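Local coordinates for protein pectate lyase (Bacillus, PDB 3VMV) that probably cleaves polygalacturonate, the backbone of pectin, by beta-elimination, as a secreted beta-helical lyase of polysaccharide lyase family 1, at residues A[66-71]-A[76-81]; A[207-212]-A[216-221]; A[260-263]-A[267-270]. One frame throughout, in Å; residues are numbered along the deposited sequence.

Contact 1 (A[66-71]-A[76-81])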
ATOM      1  N   ILE A  66     -15.149  -3.404  -3.905  1.00 12.02           N
ATOM      2  CA  ILE A  66     -15.317  -4.635  -3.139  1.00 12.59           C
ATOM      3  C   ILE A  66     -15.188  -4.230  -1.683  1.00 13.43           C
ATOM      4  O   ILE A  66     -14.123  -3.791  -1.238  1.00 14.43           O
ATOM      5  CB  ILE A  66     -14.215  -5.650  -3.527  1.00 13.74           C
ATOM      6  CG1 ILE A  66     -14.330  -6.003  -5.020  1.00 14.31           C
ATOM      7  CG2 ILE A  66     -14.335  -6.906  -2.654  1.00 17.98           C
ATOM      8  CD1 ILE A  66     -15.662  -6.638  -5.420  1.00 15.14           C
ATOM      9  N   ASP A  67     -16.292  -4.325  -0.960  1.00 14.21           N
ATOM     10  CA  ASP A  67     -16.466  -3.725   0.356  1.00 14.48           C
ATOM     11  C   ASP A  67     -16.161  -4.773   1.425  1.00 14.42           C
ATOM     12  O   ASP A  67     -17.040  -5.542   1.849  1.00 16.50           O
ATOM     13  CB  ASP A  67     -17.930  -3.245   0.433  1.00 14.63           C
ATOM     14  CG  ASP A  67     -18.188  -2.054   1.375  1.00 23.91           C
ATOM     15  OD1 ASP A  67     -17.279  -1.459   1.925  1.00 24.49           O
ATOM     16  OD2 ASP A  67     -19.388  -1.734   1.554  1.00 33.50           O
ATOM     17  N   VAL A  68     -14.919  -4.759   1.907  1.00 14.08           N
ATOM     18  CA  VAL A  68     -14.516  -5.596   3.061  1.00 11.24           C
ATOM     19  C   VAL A  68     -14.886  -4.864   4.338  1.00 12.09           C
ATOM     20  O   VAL A  68     -14.085  -4.154   4.949  1.00 12.98           O
ATOM     21  CB  VAL A  68     -13.024  -5.998   3.000  1.00 13.05           C
ATOM     22  CG1 VAL A  68     -12.700  -6.968   4.156  1.00 15.35           C
ATOM     23  CG2 VAL A  68     -12.711  -6.629   1.646  1.00 16.11           C
ATOM     24  N   LYS A  69     -16.170  -4.988   4.695  1.00 12.52           N
ATOM     25  CA  LYS A  69     -16.808  -4.224   5.746  1.00 16.18           C
ATOM     26  C   LYS A  69     -17.894  -5.116   6.292  1.00 16.25           C
ATOM     27  O   LYS A  69     -18.543  -5.854   5.551  1.00 16.02           O
ATOM     28  CB  LYS A  69     -17.459  -2.958   5.161  1.00 17.60           C
ATOM     29  CG  LYS A  69     -18.002  -2.021   6.223  1.00 18.39           C
ATOM     30  CD  LYS A  69     -18.793  -0.870   5.590  1.00 21.86           C
ATOM     31  CE  LYS A  69     -17.839   0.102   4.879  1.00 23.34           C
ATOM     32  NZ  LYS A  69     -18.556   1.372   4.594  1.00 22.97           N
ATOM     33  N   ASN A  70     -18.099  -5.022   7.593  1.00 14.40           N
ATOM     34  CA  ASN A  70     -19.171  -5.753   8.218  1.00 15.76           C
ATOM     35  C   ASN A  70     -20.490  -5.316   7.605  1.00 19.68           C
ATOM     36  O   ASN A  70     -20.681  -4.143   7.292  1.00 21.25           O
ATOM     37  CB  ASN A  70     -19.173  -5.418   9.716  1.00 19.64           C
ATOM     38  CG  ASN A  70     -20.091  -6.343  10.504  1.00 18.15           C
ATOM     39  OD1 ASN A  70     -21.305  -6.219  10.455  1.00 21.28           O
ATOM     40  ND2 ASN A  70     -19.496  -7.281  11.216  1.00 21.96           N
ATOM     41  N   HIS A  71     -21.417  -6.246   7.449  1.00 18.47           N
ATOM     42  CA  HIS A  71     -22.750  -5.867   6.981  1.00 23.66           C
ATOM     43  C   HIS A  71     -23.418  -4.906   8.008  1.00 20.19           C
ATOM     44  O   HIS A  71     -24.288  -4.135   7.650  1.00 27.53           O
ATOM     45  CB  HIS A  71     -23.604  -7.131   6.675  1.00 21.44           C
ATOM     46  CG  HIS A  71     -24.296  -7.675   7.871  1.00 23.43           C
ATOM     47  ND1 HIS A  71     -23.655  -8.453   8.804  1.00 19.37           N
ATOM     48  CD2 HIS A  71     -25.576  -7.543   8.307  1.00 22.13           C
ATOM     49  CE1 HIS A  71     -24.498  -8.766   9.768  1.00 21.65           C
ATOM     50  NE2 HIS A  71     -25.670  -8.223   9.490  1.00 25.78           N
ATOM     51  N   HIS A  76     -18.734  -1.938  13.430  1.00 25.05           N
ATOM     52  CA  HIS A  76     -18.515  -3.333  13.789  1.00 22.06           C
ATOM     53  C   HIS A  76     -17.319  -3.804  13.005  1.00 21.40           C
ATOM     54  O   HIS A  76     -17.126  -3.370  11.875  1.00 23.01           O
ATOM     55  CB  HIS A  76     -19.717  -4.184  13.393  1.00 24.21           C
ATOM     56  CG  HIS A  76     -20.913  -3.972  14.263  1.00 34.93           C
ATOM     57  ND1 HIS A  76     -21.803  -2.941  14.059  1.00 36.14           N
ATOM     58  CD2 HIS A  76     -21.357  -4.644  15.352  1.00 40.49           C
ATOM     59  CE1 HIS A  76     -22.752  -2.993  14.976  1.00 40.52           C
ATOM     60  NE2 HIS A  76     -22.504  -4.016  15.774  1.00 45.93           N
ATOM     61  N   GLU A  77     -16.518  -4.658  13.617  1.00 21.22           N
ATOM     62  CA  GLU A  77     -15.339  -5.181  12.954  1.00 17.37           C
ATOM     63  C   GLU A  77     -15.672  -6.290  11.960  1.00 17.23           C
ATOM     64  O   GLU A  77     -16.680  -7.012  12.110  1.00 20.36           O
ATOM     65  CB  GLU A  77     -14.316  -5.664  13.994  1.00 18.16           C
ATOM     66  CG  GLU A  77     -13.938  -4.541  14.996  1.00 22.07           C
ATOM     67  CD  GLU A  77     -12.848  -4.921  16.002  1.00 31.81           C
ATOM     68  OE1 GLU A  77     -12.487  -6.107  16.142  1.00 33.48           O
ATOM     69  OE2 GLU A  77     -12.329  -4.009  16.663  1.00 37.03           O
ATOM     70  N   ILE A  78     -14.849  -6.395  10.921  1.00 13.89           N
ATOM     71  CA  ILE A  78     -14.834  -7.589  10.090  1.00 13.33           C
ATOM     72  C   ILE A  78     -13.430  -8.174  10.191  1.00 14.34           C
ATOM     73  O   ILE A  78     -12.454  -7.435  10.217  1.00 15.31           O
ATOM     74  CB  ILE A  78     -15.243  -7.287   8.621  1.00 13.50           C
ATOM     75  CG1 ILE A  78     -15.325  -8.598   7.829  1.00 14.04           C
ATOM     76  CG2 ILE A  78     -14.298  -6.221   7.961  1.00 13.81           C
ATOM     77  CD1 ILE A  78     -15.937  -8.367   6.445  1.00 15.12           C
ATOM     78  N   LYS A  79     -13.322  -9.487  10.310  1.00 12.60           N
ATOM     79  CA  LYS A  79     -12.034 -10.101  10.689  1.00 13.93           C
ATOM     80  C   LYS A  79     -11.680 -11.334   9.894  1.00 13.56           C
ATOM     81  O   LYS A  79     -12.540 -12.032   9.413  1.00 14.38           O
ATOM     82  CB  LYS A  79     -12.049 -10.513  12.153  1.00 16.39           C
ATOM     83  CG  LYS A  79     -12.449  -9.354  13.087  1.00 21.52           C
ATOM     84  CD  LYS A  79     -11.999  -9.619  14.515  1.00 31.37           C
ATOM     85  CE  LYS A  79     -13.045 -10.363  15.263  1.00 43.44           C
ATOM     86  NZ  LYS A  79     -14.258  -9.519  15.418  1.00 49.28           N
ATOM     87  N   ASN A  80     -10.384 -11.620   9.814  1.00 14.24           N
ATOM     88  CA  ASN A  80      -9.888 -12.941   9.436  1.00 13.64           C
ATOM     89  C   ASN A  80     -10.245 -13.352   7.994  1.00 11.22           C
ATOM     90  O   ASN A  80     -10.932 -14.357   7.756  1.00 12.98           O
ATOM     91  CB  ASN A  80     -10.380 -14.017  10.426  1.00 14.33           C
ATOM     92  CG  ASN A  80     -10.109 -13.645  11.880  1.00 14.73           C
ATOM     93  OD1 ASN A  80      -9.139 -12.967  12.214  1.00 15.51           O
ATOM     94  ND2 ASN A  80     -11.006 -14.105  12.763  1.00 15.98           N
ATOM     95  N   ILE A  81      -9.732 -12.566   7.047  1.00 12.61           N
ATOM     96  CA  ILE A  81      -9.963 -12.841   5.634  1.00 13.47           C
ATOM     97  C   ILE A  81      -8.662 -12.833   4.876  1.00 11.69           C
ATOM     98  O   ILE A  81      -7.822 -11.963   5.125  1.00 13.14           O
ATOM     99  CB  ILE A  81     -10.849 -11.746   5.059  1.00 15.00           C
ATOM    100  CG1 ILE A  81     -12.239 -11.844   5.679  1.00 19.75           C
ATOM    101  CG2 ILE A  81     -10.929 -11.862   3.526  1.00 19.81           C
ATOM    102  CD1 ILE A  81     -13.180 -10.743   5.211  1.00 23.13           C
TER
HETATM  103  O   HOH W   1     -16.512  -3.306   9.143  1.00 17.31           O
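The carboxamide of Asn70 has its rotation set through both ND2 and OD1: ND2 gives a hydrogen bond to the backbone O of Glu77 at 3.0 Å, while OD1 accepts one from the backbone N of Arg72 in the turn between the two segments. The bond to Glu77 is moderately bent, 151° at the hydrogen, and the donor sits above the carbonyl plane. With CG anti to the backbone N (chi1 -169°), the amide is carried across to the other segment, where its CG also lies 3.6 Å from His76 CB. A water joins the backbones beside it, accepting from Asn70 N at 2.8 Å and donating to His76 O.

Further along, the contact turns apolar. Ile78 lays CG2 3.7 Å from Val68 O and brings CD1 against the carbonyl of Lys69. Val68 CG1 and Ile81 CD1 meet tip to tip at 3.9 Å, and the side chain of Val68 crosses that of Ile78 at about a right angle. Helix 28-40 covers Ile78 and Ile81 through Arg38, and Leu99 packs on Val68. The arrangement is a corner of the parallel beta-helix, where the chain leaves strand 66-68, turns, and enters strand 78-85 with aliphatic side chains directed into the core.

Contact 2 (A[207-212]-A[216-221]). With SO4 (sulfate ion), chain C.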
ATOM      1  N   ARG A 207       3.860  10.749  -4.463  1.00 10.95           N
ATOM      2  CA  ARG A 207       3.259  10.039  -3.324  1.00 10.60           C
ATOM      3  C   ARG A 207       3.796   8.633  -3.187  1.00 10.00           C
ATOM      4  O   ARG A 207       3.062   7.648  -3.370  1.00  9.89           O
ATOM      5  CB  ARG A 207       1.736   9.958  -3.404  1.00 10.01           C
ATOM      6  CG  ARG A 207       0.994  11.289  -3.510  1.00 11.37           C
ATOM      7  CD  ARG A 207      -0.470  10.969  -3.221  1.00 11.30           C
ATOM      8  NE  ARG A 207      -1.319  12.169  -3.295  1.00 14.24           N
ATOM      9  CZ  ARG A 207      -2.652  12.118  -3.231  1.00 14.63           C
ATOM     10  NH1 ARG A 207      -3.281  10.952  -3.167  1.00 13.73           N
ATOM     11  NH2 ARG A 207      -3.347  13.262  -3.289  1.00 20.10           N
ATOM     12  N   VAL A 208       5.085   8.523  -2.879  1.00  8.99           N
ATOM     13  CA  VAL A 208       5.707   7.191  -2.760  1.00  8.58           C
ATOM     14  C   VAL A 208       6.387   6.923  -1.417  1.00 10.56           C
ATOM     15  O   VAL A 208       7.597   6.614  -1.363  1.00 11.08           O
ATOM     16  CB  VAL A 208       6.669   6.892  -3.952  1.00  9.03           C
ATOM     17  CG1 VAL A 208       6.827   5.395  -4.146  1.00 10.04           C
ATOM     18  CG2 VAL A 208       6.119   7.503  -5.248  1.00 12.43           C
ATOM     19  N   PRO A 209       5.625   7.012  -0.305  1.00 10.09           N
ATOM     20  CA  PRO A 209       4.240   7.470  -0.128  1.00  8.55           C
ATOM     21  C   PRO A 209       4.204   8.966   0.253  1.00 11.33           C
ATOM     22  O   PRO A 209       5.242   9.569   0.608  1.00 11.28           O
ATOM     23  CB  PRO A 209       3.752   6.644   1.076  1.00  9.33           C
ATOM     24  CG  PRO A 209       5.040   5.989   1.693  1.00 12.77           C
ATOM     25  CD  PRO A 209       6.206   6.591   0.973  1.00 11.97           C
ATOM     26  N   LEU A 210       2.999   9.537   0.236  1.00 10.66           N
ATOM     27  CA  LEU A 210       2.690  10.775   0.944  1.00  9.47           C
ATOM     28  C   LEU A 210       2.388  10.353   2.382  1.00  9.27           C
ATOM     29  O   LEU A 210       1.447   9.587   2.607  1.00 12.34           O
ATOM     30  CB  LEU A 210       1.475  11.478   0.312  1.00 10.94           C
ATOM     31  CG  LEU A 210       1.129  12.878   0.807  1.00 12.67           C
ATOM     32  CD1 LEU A 210       0.020  13.441  -0.087  1.00 14.78           C
ATOM     33  CD2 LEU A 210       0.688  12.915   2.301  1.00 14.23           C
ATOM     34  N   ILE A 211       3.244  10.764   3.330  1.00  8.74           N
ATOM     35  CA  ILE A 211       3.072  10.313   4.711  1.00 11.24           C
ATOM     36  C   ILE A 211       2.764  11.497   5.590  1.00 10.01           C
ATOM     37  O   ILE A 211       3.585  12.398   5.719  1.00 11.17           O
ATOM     38  CB  ILE A 211       4.349   9.593   5.267  1.00 11.94           C
ATOM     39  CG1 ILE A 211       4.813   8.484   4.329  1.00 12.37           C
ATOM     40  CG2 ILE A 211       4.070   9.003   6.675  1.00 11.56           C
ATOM     41  CD1 ILE A 211       6.213   7.988   4.678  1.00 12.51           C
ATOM     42  N   ARG A 212       1.601  11.469   6.249  1.00 11.07           N
ATOM     43  CA  ARG A 212       1.270  12.424   7.303  1.00 11.59           C
ATOM     44  C   ARG A 212       1.312  11.738   8.659  1.00 11.20           C
ATOM     45  O   ARG A 212       0.662  10.710   8.827  1.00 11.53           O
ATOM     46  CB  ARG A 212      -0.123  13.046   7.127  1.00 10.98           C
ATOM     47  CG  ARG A 212      -0.251  13.973   5.931  1.00 11.77           C
ATOM     48  CD  ARG A 212      -1.730  14.358   5.815  1.00 12.72           C
ATOM     49  NE  ARG A 212      -2.002  15.443   4.862  1.00 14.06           N
ATOM     50  CZ  ARG A 212      -2.440  15.231   3.616  1.00 14.69           C
ATOM     51  NH1 ARG A 212      -2.615  13.993   3.146  1.00 14.31           N
ATOM     52  NH2 ARG A 212      -2.687  16.279   2.838  1.00 15.86           N
ATOM     53  N   VAL A 216       6.804   5.034   9.853  1.00  9.91           N
ATOM     54  CA  VAL A 216       6.873   4.172   8.681  1.00  6.74           C
ATOM     55  C   VAL A 216       8.303   3.662   8.497  1.00 10.27           C
ATOM     56  O   VAL A 216       9.254   4.418   8.700  1.00 10.55           O
ATOM     57  CB  VAL A 216       6.448   4.971   7.445  1.00 11.76           C
ATOM     58  CG1 VAL A 216       6.604   4.161   6.193  1.00 11.07           C
ATOM     59  CG2 VAL A 216       5.016   5.469   7.615  1.00 11.66           C
ATOM     60  N   HIS A 217       8.458   2.390   8.142  1.00  8.92           N
ATOM     61  CA  HIS A 217       9.758   1.823   7.768  1.00  8.90           C
ATOM     62  C   HIS A 217       9.686   1.420   6.305  1.00  9.31           C
ATOM     63  O   HIS A 217       8.790   0.669   5.936  1.00  9.12           O
ATOM     64  CB  HIS A 217      10.010   0.624   8.665  1.00  9.00           C
ATOM     65  CG  HIS A 217      11.336  -0.066   8.493  1.00  9.17           C
ATOM     66  ND1 HIS A 217      11.489  -1.384   8.865  1.00 11.31           N
ATOM     67  CD2 HIS A 217      12.543   0.352   8.048  1.00 11.73           C
ATOM     68  CE1 HIS A 217      12.754  -1.742   8.679  1.00  9.70           C
ATOM     69  NE2 HIS A 217      13.412  -0.718   8.169  1.00 10.91           N
ATOM     70  N   MET A 218      10.605   1.926   5.491  1.00  9.69           N
ATOM     71  CA  MET A 218      10.736   1.491   4.106  1.00  8.53           C
ATOM     72  C   MET A 218      12.115   0.888   3.915  1.00  7.24           C
ATOM     73  O   MET A 218      13.122   1.613   4.060  1.00  9.09           O
ATOM     74  CB  MET A 218      10.571   2.664   3.160  1.00 10.72           C
ATOM     75  CG  MET A 218       9.291   3.435   3.419  1.00  8.89           C
ATOM     76  SD  MET A 218       8.911   4.611   2.087  1.00 11.56           S
ATOM     77  CE  MET A 218       8.282   3.549   0.790  1.00 10.49           C
ATOM     78  N   PHE A 219      12.147  -0.421   3.658  1.00  7.47           N
ATOM     79  CA  PHE A 219      13.438  -1.055   3.380  1.00  7.57           C
ATOM     80  C   PHE A 219      13.430  -1.944   2.161  1.00  8.41           C
ATOM     81  O   PHE A 219      12.432  -2.607   1.853  1.00  8.54           O
ATOM     82  CB  PHE A 219      14.002  -1.799   4.624  1.00  7.71           C
ATOM     83  CG  PHE A 219      13.207  -3.031   5.065  1.00  9.50           C
ATOM     84  CD1 PHE A 219      13.627  -4.309   4.685  1.00  9.37           C
ATOM     85  CD2 PHE A 219      12.100  -2.913   5.893  1.00  9.12           C
ATOM     86  CE1 PHE A 219      12.975  -5.457   5.113  1.00 10.40           C
ATOM     87  CE2 PHE A 219      11.403  -4.067   6.318  1.00  8.76           C
ATOM     88  CZ  PHE A 219      11.846  -5.345   5.934  1.00 10.14           C
ATOM     89  N   ASN A 220      14.564  -1.963   1.448  1.00  9.81           N
ATOM     90  CA  ASN A 220      14.749  -2.927   0.365  1.00  8.48           C
ATOM     91  C   ASN A 220      13.724  -2.769  -0.740  1.00  8.73           C
ATOM     92  O   ASN A 220      13.427  -3.752  -1.410  1.00  8.91           O
ATOM     93  CB  ASN A 220      14.742  -4.384   0.878  1.00  8.69           C
ATOM     94  CG  ASN A 220      16.024  -4.753   1.648  1.00 10.87           C
ATOM     95  OD1 ASN A 220      17.068  -4.010   1.661  1.00 13.97           O
ATOM     96  ND2 ASN A 220      15.964  -5.875   2.296  1.00  7.63           N
ATOM     97  N   ASN A 221      13.238  -1.544  -0.938  1.00  8.63           N
ATOM     98  CA  ASN A 221      12.416  -1.264  -2.138  1.00  8.26           C
ATOM     99  C   ASN A 221      13.280  -0.757  -3.293  1.00  9.19           C
ATOM    100  O   ASN A 221      14.421  -0.291  -3.066  1.00  9.76           O
ATOM    101  CB  ASN A 221      11.341  -0.216  -1.835  1.00  7.89           C
ATOM    102  CG  ASN A 221      10.489  -0.584  -0.646  1.00  8.54           C
ATOM    103  OD1 ASN A 221       9.578  -1.427  -0.730  1.00  8.55           O
ATOM    104  ND2 ASN A 221      10.783   0.040   0.493  1.00  9.19           N
TER
HETATM  105  S   SO4 C 402      -1.301  17.147  -1.559  1.00 29.14           S
HETATM  106  O1  SO4 C 402      -1.600  17.702  -0.217  1.00 32.29           O
HETATM  107  O2  SO4 C 402      -2.129  15.957  -1.772  1.00 30.11           O
HETATM  108  O3  SO4 C 402      -1.580  18.164  -2.574  1.00 39.49           O
HETATM  109  O4  SO4 C 402       0.111  16.734  -1.647  1.00 20.97           O
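Val216 opens the second segment with its CG2 methyl 3.8 Å from Ile211 CG2. The two side chains reach toward each other tip to tip, and the CA atoms of Ile211 and Val216 stay 8.2 Å apart. On the Ile211 side, CG2 stands anti to the backbone N and CG1 beside it (chi1 -52°). While CG2 meets the one valine methyl, Ile211 CD1 spreads over the branch point and both methyls, 4.1 Å from each of Val216 CB, CG1 and CG2.

His217 alternates away from the contact, between two residues that face it. Met218 returns to the interior and meets Pro209 tip to tip: its SD is 3.5 Å from Pro209 CD, and its CE is 3.7 Å from the same carbon. The bend at chi3 (76°) turns Met218 CE alongside Pro209 CD and toward Val208 O, 3.8 Å from it. The peptide before Pro209 is cis. Tyr196 and Val239, from the strands on the neighbouring coils, pack on both Val216 and Met218.

Arg212 of strand 210-212 and Arg207 just before it, turned to the other side of the chain, extend toward a sulfate, probably from the crystallisation liquor. Arg207 NH2 gives O2 of that ion a weak bond of 3.3 Å, and Arg234 also binds it. The chemistry thus divides by side: aliphatic and thioether groups join the segments by van der Waals packing inside the beta-helix, while the arginines form a cationic patch suited to an anion.

Contact 3 (A[260-263]-A[267-270])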
ATOM      1  N   PHE A 260      11.783  22.645  -0.967  1.00 16.83           N
ATOM      2  CA  PHE A 260      12.638  21.475  -0.820  1.00 15.83           C
ATOM      3  C   PHE A 260      13.017  20.918  -2.205  1.00 14.64           C
ATOM      4  O   PHE A 260      12.183  20.867  -3.126  1.00 17.56           O
ATOM      5  CB  PHE A 260      11.898  20.411   0.012  1.00 15.27           C
ATOM      6  CG  PHE A 260      12.800  19.480   0.786  1.00 14.77           C
ATOM      7  CD1 PHE A 260      12.938  19.622   2.161  1.00 16.04           C
ATOM      8  CD2 PHE A 260      13.462  18.431   0.153  1.00 14.31           C
ATOM      9  CE1 PHE A 260      13.762  18.777   2.889  1.00 14.24           C
ATOM     10  CE2 PHE A 260      14.311  17.585   0.879  1.00 15.38           C
ATOM     11  CZ  PHE A 260      14.468  17.773   2.257  1.00 14.69           C
ATOM     12  N   ILE A 261      14.254  20.484  -2.365  1.00 15.01           N
ATOM     13  CA  ILE A 261      14.660  19.863  -3.625  1.00 14.38           C
ATOM     14  C   ILE A 261      13.869  18.588  -3.899  1.00 15.21           C
ATOM     15  O   ILE A 261      13.890  17.678  -3.093  1.00 13.27           O
ATOM     16  CB  ILE A 261      16.179  19.529  -3.593  1.00 16.53           C
ATOM     17  CG1 ILE A 261      16.980  20.831  -3.542  1.00 20.53           C
ATOM     18  CG2 ILE A 261      16.574  18.652  -4.789  1.00 18.67           C
ATOM     19  CD1 ILE A 261      18.459  20.611  -3.321  1.00 26.68           C
ATOM     20  N   LYS A 262      13.201  18.528  -5.054  1.00 13.07           N
ATOM     21  CA  LYS A 262      12.353  17.374  -5.376  1.00 13.88           C
ATOM     22  C   LYS A 262      13.189  16.136  -5.670  1.00 14.80           C
ATOM     23  O   LYS A 262      14.036  16.153  -6.547  1.00 18.37           O
ATOM     24  CB  LYS A 262      11.455  17.699  -6.563  1.00 14.12           C
ATOM     25  CG  LYS A 262      10.305  18.623  -6.191  1.00 15.37           C
ATOM     26  CD  LYS A 262       9.562  19.049  -7.439  1.00 23.26           C
ATOM     27  CE  LYS A 262       8.189  19.589  -7.146  1.00 26.53           C
ATOM     28  NZ  LYS A 262       7.573  19.812  -8.505  1.00 23.98           N
ATOM     29  N   GLY A 263      12.965  15.080  -4.900  1.00 13.08           N
ATOM     30  CA  GLY A 263      13.885  13.951  -4.922  1.00 12.92           C
ATOM     31  C   GLY A 263      13.284  12.765  -4.202  1.00 12.30           C
ATOM     32  O   GLY A 263      12.071  12.598  -4.124  1.00 13.25           O
ATOM     33  N   TRP A 267      10.109  17.082   2.158  1.00 12.64           N
ATOM     34  CA  TRP A 267       8.808  17.622   2.529  1.00 12.14           C
ATOM     35  C   TRP A 267       8.367  18.460   1.342  1.00 10.85           C
ATOM     36  O   TRP A 267       9.071  19.408   0.985  1.00 12.96           O
ATOM     37  CB  TRP A 267       8.962  18.506   3.780  1.00 12.23           C
ATOM     38  CG  TRP A 267       7.690  19.271   4.103  1.00 12.97           C
ATOM     39  CD1 TRP A 267       6.408  18.846   3.853  1.00 17.13           C
ATOM     40  CD2 TRP A 267       7.574  20.555   4.733  1.00 13.14           C
ATOM     41  NE1 TRP A 267       5.514  19.791   4.275  1.00 15.53           N
ATOM     42  CE2 TRP A 267       6.196  20.842   4.829  1.00 13.44           C
ATOM     43  CE3 TRP A 267       8.490  21.489   5.215  1.00 15.22           C
ATOM     44  CZ2 TRP A 267       5.721  22.033   5.376  1.00 15.75           C
ATOM     45  CZ3 TRP A 267       8.019  22.663   5.766  1.00 16.98           C
ATOM     46  CH2 TRP A 267       6.641  22.918   5.848  1.00 16.84           C
ATOM     47  N   PHE A 268       7.223  18.089   0.757  1.00 12.85           N
ATOM     48  CA  PHE A 268       6.750  18.693  -0.493  1.00 12.67           C
ATOM     49  C   PHE A 268       5.262  19.025  -0.443  1.00 12.70           C
ATOM     50  O   PHE A 268       4.482  18.373   0.260  1.00 13.66           O
ATOM     51  CB  PHE A 268       6.973  17.712  -1.650  1.00 15.21           C
ATOM     52  CG  PHE A 268       8.354  17.117  -1.680  1.00 13.42           C
ATOM     53  CD1 PHE A 268       9.456  17.913  -1.991  1.00 13.08           C
ATOM     54  CD2 PHE A 268       8.549  15.785  -1.392  1.00 13.82           C
ATOM     55  CE1 PHE A 268      10.734  17.334  -2.038  1.00 13.70           C
ATOM     56  CE2 PHE A 268       9.832  15.219  -1.437  1.00 13.75           C
ATOM     57  CZ  PHE A 268      10.905  15.994  -1.745  1.00 14.63           C
ATOM     58  N   TYR A 269       4.899  20.060  -1.206  1.00 13.87           N
ATOM     59  CA  TYR A 269       3.507  20.321  -1.665  1.00 13.67           C
ATOM     60  C   TYR A 269       2.585  20.978  -0.644  1.00 17.06           C
ATOM     61  O   TYR A 269       1.780  21.831  -1.007  1.00 19.96           O
ATOM     62  CB  TYR A 269       2.775  19.054  -2.152  1.00 15.26           C
ATOM     63  CG  TYR A 269       3.523  18.219  -3.182  1.00 15.56           C
ATOM     64  CD1 TYR A 269       4.190  18.800  -4.247  1.00 16.02           C
ATOM     65  CD2 TYR A 269       3.526  16.846  -3.071  1.00 14.11           C
ATOM     66  CE1 TYR A 269       4.865  18.010  -5.185  1.00 16.93           C
ATOM     67  CE2 TYR A 269       4.203  16.042  -3.982  1.00 16.71           C
ATOM     68  CZ  TYR A 269       4.859  16.628  -5.040  1.00 15.70           C
ATOM     69  OH  TYR A 269       5.501  15.823  -5.970  1.00 14.45           O
ATOM     70  N   GLY A 270       2.646  20.566   0.609  1.00 15.45           N
ATOM     71  CA  GLY A 270       1.686  21.078   1.570  1.00 17.14           C
ATOM     72  C   GLY A 270       1.802  20.497   2.964  1.00 17.88           C
ATOM     73  O   GLY A 270       2.791  19.837   3.282  1.00 15.57           O
TER
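The touching parts, 260-263 and 267-269, run at 99° to one another, neither forming a regular helix or strand, and come nearest at Phe260 and Trp267, whose CA atoms are 6.4 Å apart. Phe260 CB lies against Trp267 O at 3.2 Å, and Trp267 N lies over one face of the Phe260 ring, offset toward its rim. Trp267 O accepts a hydrogen bond from Thr258 OG1. Gly270 N makes a weak bond back to Phe268 O within the second segment, in a bend that also brings Gly270 O to the indole of Trp267, whose NE1 donates to it at 2.9 Å.

Phe268 fills the angle between the segments. Its CG stands beside the backbone N and anti to the carbonyl carbon (chi1 -48°), which swings the ring onto 260-263. Phe268 CE1 is 3.3 Å from Ile261 O, which lies at the ring edge near its plane, and 3.7 Å from Phe260 CD2. The planes of the two phenyl rings are nearly perpendicular (86°) with centroids 5.5 Å apart, but the approach is oblique. Both segments belong to loops flanking the short strand 265-266, which pairs with strand 231-234 in the parallel beta-helix; the contact thus packs the way into that strand against the way out. Asn232, on the neighbouring strand, receives Phe268 N through its OD1.

Farther along, the extended chain of Lys262 crosses Tyr269 at about a right angle, its CE coming in obliquely 4.2 Å from Tyr269 CE1. Both polar ends converge on Asp228: Lys262 NZ forms a salt bridge to OD1 and Tyr269 OH a hydrogen bond with OD2. On that same side of the ring, Phe268 CB sits 3.7 Å above the centre of Tyr269.

Overall arrangement
The three contacts follow one another along the chain and are spread along the parallel beta-helix. Contact 1, which includes strand 66-68 and the start of strand 78-85, lies on the opposite side of the chain's centre from the other two; its centre is about 26 Å from that of contact 2 and about 37 Å from that of contact 3. Contacts 2 and 3 are neighbours, with centres about 14 Å apart and nearest atoms about 5 Å apart, though they do not touch. Strand 231-234 connects them, pairing with 210-212 and with 265-266. Each contact joins segments a few residues apart, whereas the coils are joined to one another by parallel strand pairing.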